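Local coordinates for sensor protein, Kinase (Polaromonas sp. JS666, PDB 3GRC), which probably takes part in two-component phosphorelay signalling as a CheY-like receiver domain of a sensor histidine kinase, at residues 43-46 with 47-50; 114-117 with 118-122. One frame throughout, in Å; residues are numbered along the deposited sequence.

Overall arrangement
The chain folds as a CheY-like receiver domain, a five-stranded parallel sheet with helices on its two faces, and two local contacts sample the end of one helix and the start of another. Reading from the N terminus, contact 1 comes first, at the C-terminal end of helix 39-48, where the chain turns out of the helix and heads for strand 53-56. Contact 2 follows within the first turns of helix 114-128, the last helix, which packs on helix 16-28 and edge strand 106-108. Neither closes a long loop, and they follow in series without nesting or crossing. Their centres lie 23 Å apart, on opposite sides of the chain's centre.

Contact 1: 43-46 with 47-50; sequences LEQV and ARRP
Q45 and R48 meet where helix 39-48 of the receiver domain runs out, their CA atoms 5.1 Å apart, and the backbone bonds here are i to i+3 links, as in a 3-10 turn, rather than the i to i+4 bonds of a regular alpha-helix. The last turn is poorly bonded: A47 N reaches E44 O at 3.4 Å and R48 N reaches Q45 O at 3.0 Å, both weak. R49 then takes an extended backbone conformation, which carries the chain out of the helix toward strand 53-56. The side chains add a polar link across the same turn. Q45 bends at its second torsion (chi2 54°), bringing its amide up against the R48 chain, while the amide and guanidinium planes stand 68° apart. R48 CD passes 3.3 Å from Q45 OE1, with the aliphatic part of the arginine beside the amide. The other end of that amide is spoken for, since Q45 NE2 hydrogen-bonds to the hydroxyl of Y51, just beyond the turn, a bond that, with R48 at the oxygen end, is consistent with the way the amide is turned. On the inner side L43 touches L68 and L72 of helix 65-73 while V46 rests on L10 of strand 8-12, so the inner side of this helix end joins helix 65-73 and strand 8-12. E44 OE2 comes no nearer to R48 NH1 than 4.8 Å, too far for a salt bridge, though the opposite charges may still attract weakly. The guanidinium's own bond in this turn is the weak one from R48 NH1 to Q45 OE1, 3.1 Å long and bent to 131° at the hydrogen.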
loop_
_atom_site.group_PDB
_atom_site.type_symbol
_atom_site.label_atom_id
_atom_site.label_comp_id
_atom_site.label_asym_id
_atom_site.label_seq_id
_atom_site.Cartn_x
_atom_site.Cartn_y
_atom_site.Cartn_z
ATOM N N LEU A 43 -5.610 -8.557 -4.590
ATOM C CA LEU A 43 -6.492 -8.383 -5.745
ATOM C C LEU A 43 -7.933 -8.806 -5.424
ATOM O O LEU A 43 -8.888 -8.112 -5.777
ATOM C CB LEU A 43 -5.950 -9.171 -6.944
ATOM C CG LEU A 43 -4.681 -8.545 -7.530
ATOM C CD1 LEU A 43 -4.050 -9.438 -8.582
ATOM C CD2 LEU A 43 -5.053 -7.194 -8.117
ATOM N N GLU A 44 -8.082 -9.931 -4.736
ATOM C CA GLU A 44 -9.403 -10.420 -4.358
ATOM C C GLU A 44 -10.078 -9.446 -3.387
ATOM O O GLU A 44 -11.184 -8.951 -3.629
ATOM C CB GLU A 44 -9.277 -11.787 -3.674
ATOM C CG GLU A 44 -10.612 -12.460 -3.376
ATOM C CD GLU A 44 -10.488 -13.691 -2.478
ATOM O OE1 GLU A 44 -9.532 -14.485 -2.637
ATOM O OE2 GLU A 44 -11.369 -13.875 -1.613
ATOM N N GLN A 45 -9.382 -9.158 -2.293
ATOM C CA GLN A 45 -9.907 -8.298 -1.241
ATOM C C GLN A 45 -10.209 -6.845 -1.601
ATOM O O GLN A 45 -11.178 -6.273 -1.103
ATOM C CB GLN A 45 -8.947 -8.330 -0.043
ATOM C CG GLN A 45 -9.481 -7.687 1.213
ATOM C CD GLN A 45 -10.816 -8.263 1.626
ATOM O OE1 GLN A 45 -11.009 -9.468 1.592
ATOM N NE2 GLN A 45 -11.742 -7.401 2.023
ATOM N N VAL A 46 -9.392 -6.243 -2.458
ATOM C CA VAL A 46 -9.590 -4.842 -2.798
ATOM C C VAL A 46 -10.939 -4.571 -3.461
ATOM O O VAL A 46 -11.476 -3.469 -3.361
ATOM C CB VAL A 46 -8.451 -4.320 -3.706
ATOM C CG1 VAL A 46 -8.609 -4.851 -5.119
ATOM C CG2 VAL A 46 -8.435 -2.812 -3.683
ATOM N N ALA A 47 -11.485 -5.586 -4.122
ATOM C CA ALA A 47 -12.768 -5.462 -4.791
ATOM C C ALA A 47 -13.938 -5.725 -3.838
ATOM O O ALA A 47 -15.047 -5.227 -4.055
ATOM C CB ALA A 47 -12.832 -6.429 -5.967
ATOM N N ARG A 48 -13.687 -6.494 -2.780
ATOM C CA ARG A 48 -14.743 -6.827 -1.832
ATOM C C ARG A 48 -15.291 -5.634 -1.057
ATOM O O ARG A 48 -16.371 -5.719 -0.480
ATOM C CB ARG A 48 -14.263 -7.897 -0.853
ATOM C CG ARG A 48 -13.846 -9.207 -1.508
ATOM C CD ARG A 48 -13.444 -10.216 -0.449
ATOM N NE ARG A 48 -14.573 -10.546 0.417
ATOM C CZ ARG A 48 -14.470 -11.141 1.603
ATOM N NH1 ARG A 48 -13.282 -11.477 2.086
ATOM N NH2 ARG A 48 -15.562 -11.408 2.307
ATOM N N ARG A 49 -14.556 -4.527 -1.026
ATOM C CA ARG A 49 -15.044 -3.352 -0.316
ATOM C C ARG A 49 -14.254 -2.088 -0.621
ATOM O O ARG A 49 -13.201 -2.140 -1.245
ATOM C CB ARG A 49 -15.079 -3.604 1.202
ATOM C CG ARG A 49 -13.742 -3.787 1.888
ATOM C CD ARG A 49 -13.928 -4.136 3.373
ATOM N NE ARG A 49 -14.590 -3.070 4.127
ATOM C CZ ARG A 49 -14.974 -3.159 5.404
ATOM N NH1 ARG A 49 -14.774 -4.272 6.104
ATOM N NH2 ARG A 49 -15.566 -2.125 5.986
ATOM N N PRO A 50 -14.781 -0.927 -0.205
ATOM C CA PRO A 50 -14.132 0.366 -0.432
ATOM C C PRO A 50 -12.901 0.571 0.450
ATOM O O PRO A 50 -12.954 0.343 1.663
ATOM C CB PRO A 50 -15.239 1.373 -0.104
ATOM C CG PRO A 50 -16.505 0.604 -0.380
ATOM C CD PRO A 50 -16.174 -0.730 0.234
#

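Contact 2: 114-117 with 118-122; sequences ENLL and ILSLH
S120 and L116 are joined twice in the opening turns of helix 114-128, where one carbonyl oxygen takes two bonds from the same residue. S120 N lies 2.8 Å from L116 O in the regular backbone bond, and S120 OG donates to the same L116 O, also at 2.8 Å. The two donors come from opposite faces of the carbonyl plane, and the hydroxyl stands above it, 36° out of plane. With its hydroxyl beside the backbone N (chi1 -67°), the serine turns back onto the preceding turn, which gives the hydroxyl hydrogen of this buried serine an acceptor within the helix. The neighbouring backbone bonds are of the same regular kind: I118 N to E114 O spans 3.1 Å at 167°, and those of L119 N to N115 O and L121 N to L117 O are comparable. At the start of the helix, D113 OD1 accepts from L116 N. Outward from the backbone, L116 CD1 comes 3.7 Å from S120 OG, laying a methyl alongside the hydroxyl. L117 and L121, one turn apart, run alongside each other in the same direction, with their CD1 methyls 4.0 Å apart. L117 packs against L22 and L108, whereas I118 and L121 meet L26 of helix 16-28. This amphipathic last helix, its apolar side laid against helix 16-28 and edge strand 106-108, is characteristic of the CheY-like receiver fold.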
loop_
_atom_site.group_PDB
_atom_site.type_symbol
_atom_site.label_atom_id
_atom_site.label_comp_id
_atom_site.label_asym_id
_atom_site.label_seq_id
_atom_site.Cartn_x
_atom_site.Cartn_y
_atom_site.Cartn_z
ATOM N N GLU A 114 6.878 6.145 11.277
ATOM C CA GLU A 114 5.451 6.255 11.560
ATOM C C GLU A 114 4.804 7.570 11.146
ATOM O O GLU A 114 3.717 7.576 10.550
ATOM C CB GLU A 114 5.209 6.015 13.045
ATOM C CG GLU A 114 3.781 5.655 13.402
ATOM C CD GLU A 114 3.673 5.159 14.831
ATOM O OE1 GLU A 114 4.706 4.710 15.368
ATOM O OE2 GLU A 114 2.570 5.210 15.408
ATOM N N ASN A 115 5.455 8.680 11.475
ATOM C CA ASN A 115 4.933 9.996 11.122
ATOM C C ASN A 115 4.836 10.161 9.616
ATOM O O ASN A 115 3.830 10.651 9.096
ATOM C CB ASN A 115 5.834 11.085 11.701
ATOM C CG ASN A 115 5.873 11.045 13.206
ATOM O OD1 ASN A 115 4.853 11.259 13.862
ATOM N ND2 ASN A 115 7.044 10.752 13.769
ATOM N N LEU A 116 5.889 9.754 8.915
ATOM C CA LEU A 116 5.901 9.873 7.466
ATOM C C LEU A 116 4.840 8.939 6.895
ATOM O O LEU A 116 4.199 9.262 5.912
ATOM C CB LEU A 116 7.291 9.546 6.902
ATOM C CG LEU A 116 7.536 9.772 5.396
ATOM C CD1 LEU A 116 7.201 11.190 4.992
ATOM C CD2 LEU A 116 8.998 9.460 5.068
ATOM N N LEU A 117 4.620 7.792 7.532
ATOM C CA LEU A 117 3.606 6.869 7.023
ATOM C C LEU A 117 2.213 7.473 7.039
ATOM O O LEU A 117 1.501 7.431 6.036
ATOM C CB LEU A 117 3.573 5.568 7.831
ATOM C CG LEU A 117 2.402 4.618 7.515
ATOM C CD1 LEU A 117 2.503 4.135 6.084
ATOM C CD2 LEU A 117 2.418 3.433 8.476
ATOM N N ILE A 118 1.820 8.010 8.189
ATOM C CA ILE A 118 0.493 8.588 8.341
ATOM C C ILE A 118 0.358 9.825 7.449
ATOM O O ILE A 118 -0.631 9.975 6.740
ATOM C CB ILE A 118 0.225 8.935 9.821
ATOM C CG1 ILE A 118 0.536 7.708 10.705
ATOM C CG2 ILE A 118 -1.230 9.369 10.007
ATOM C CD1 ILE A 118 -0.263 6.439 10.372
ATOM N N LEU A 119 1.376 10.674 7.455
ATOM C CA LEU A 119 1.370 11.881 6.635
ATOM C C LEU A 119 1.217 11.510 5.160
ATOM O O LEU A 119 0.352 12.051 4.464
ATOM C CB LEU A 119 2.662 12.673 6.837
ATOM C CG LEU A 119 2.806 13.930 5.972
ATOM C CD1 LEU A 119 1.646 14.893 6.255
ATOM C CD2 LEU A 119 4.140 14.599 6.260
ATOM N N SER A 120 2.051 10.578 4.698
ATOM C CA SER A 120 2.013 10.109 3.313
ATOM C C SER A 120 0.643 9.551 2.915
ATOM O O SER A 120 0.146 9.859 1.838
ATOM C CB SER A 120 3.087 9.042 3.067
ATOM O OG SER A 120 4.398 9.575 3.166
ATOM N N LEU A 121 0.020 8.736 3.762
ATOM C CA LEU A 121 -1.297 8.208 3.398
ATOM C C LEU A 121 -2.321 9.341 3.263
ATOM O O LEU A 121 -3.113 9.347 2.328
ATOM C CB LEU A 121 -1.778 7.155 4.410
ATOM C CG LEU A 121 -1.102 5.783 4.295
ATOM C CD1 LEU A 121 -1.332 4.995 5.567
ATOM C CD2 LEU A 121 -1.636 5.019 3.094
ATOM N N HIS A 122 -2.304 10.297 4.190
ATOM C CA HIS A 122 -3.226 11.437 4.122
ATOM C C HIS A 122 -3.003 12.192 2.813
ATOM O O HIS A 122 -3.954 12.498 2.101
ATOM C CB HIS A 122 -3.013 12.385 5.310
ATOM C CG HIS A 122 -3.695 11.935 6.565
ATOM N ND1 HIS A 122 -3.227 12.253 7.822
ATOM C CD2 HIS A 122 -4.801 11.183 6.749
ATOM C CE1 HIS A 122 -4.019 11.707 8.731
ATOM N NE2 HIS A 122 -4.979 11.054 8.110
#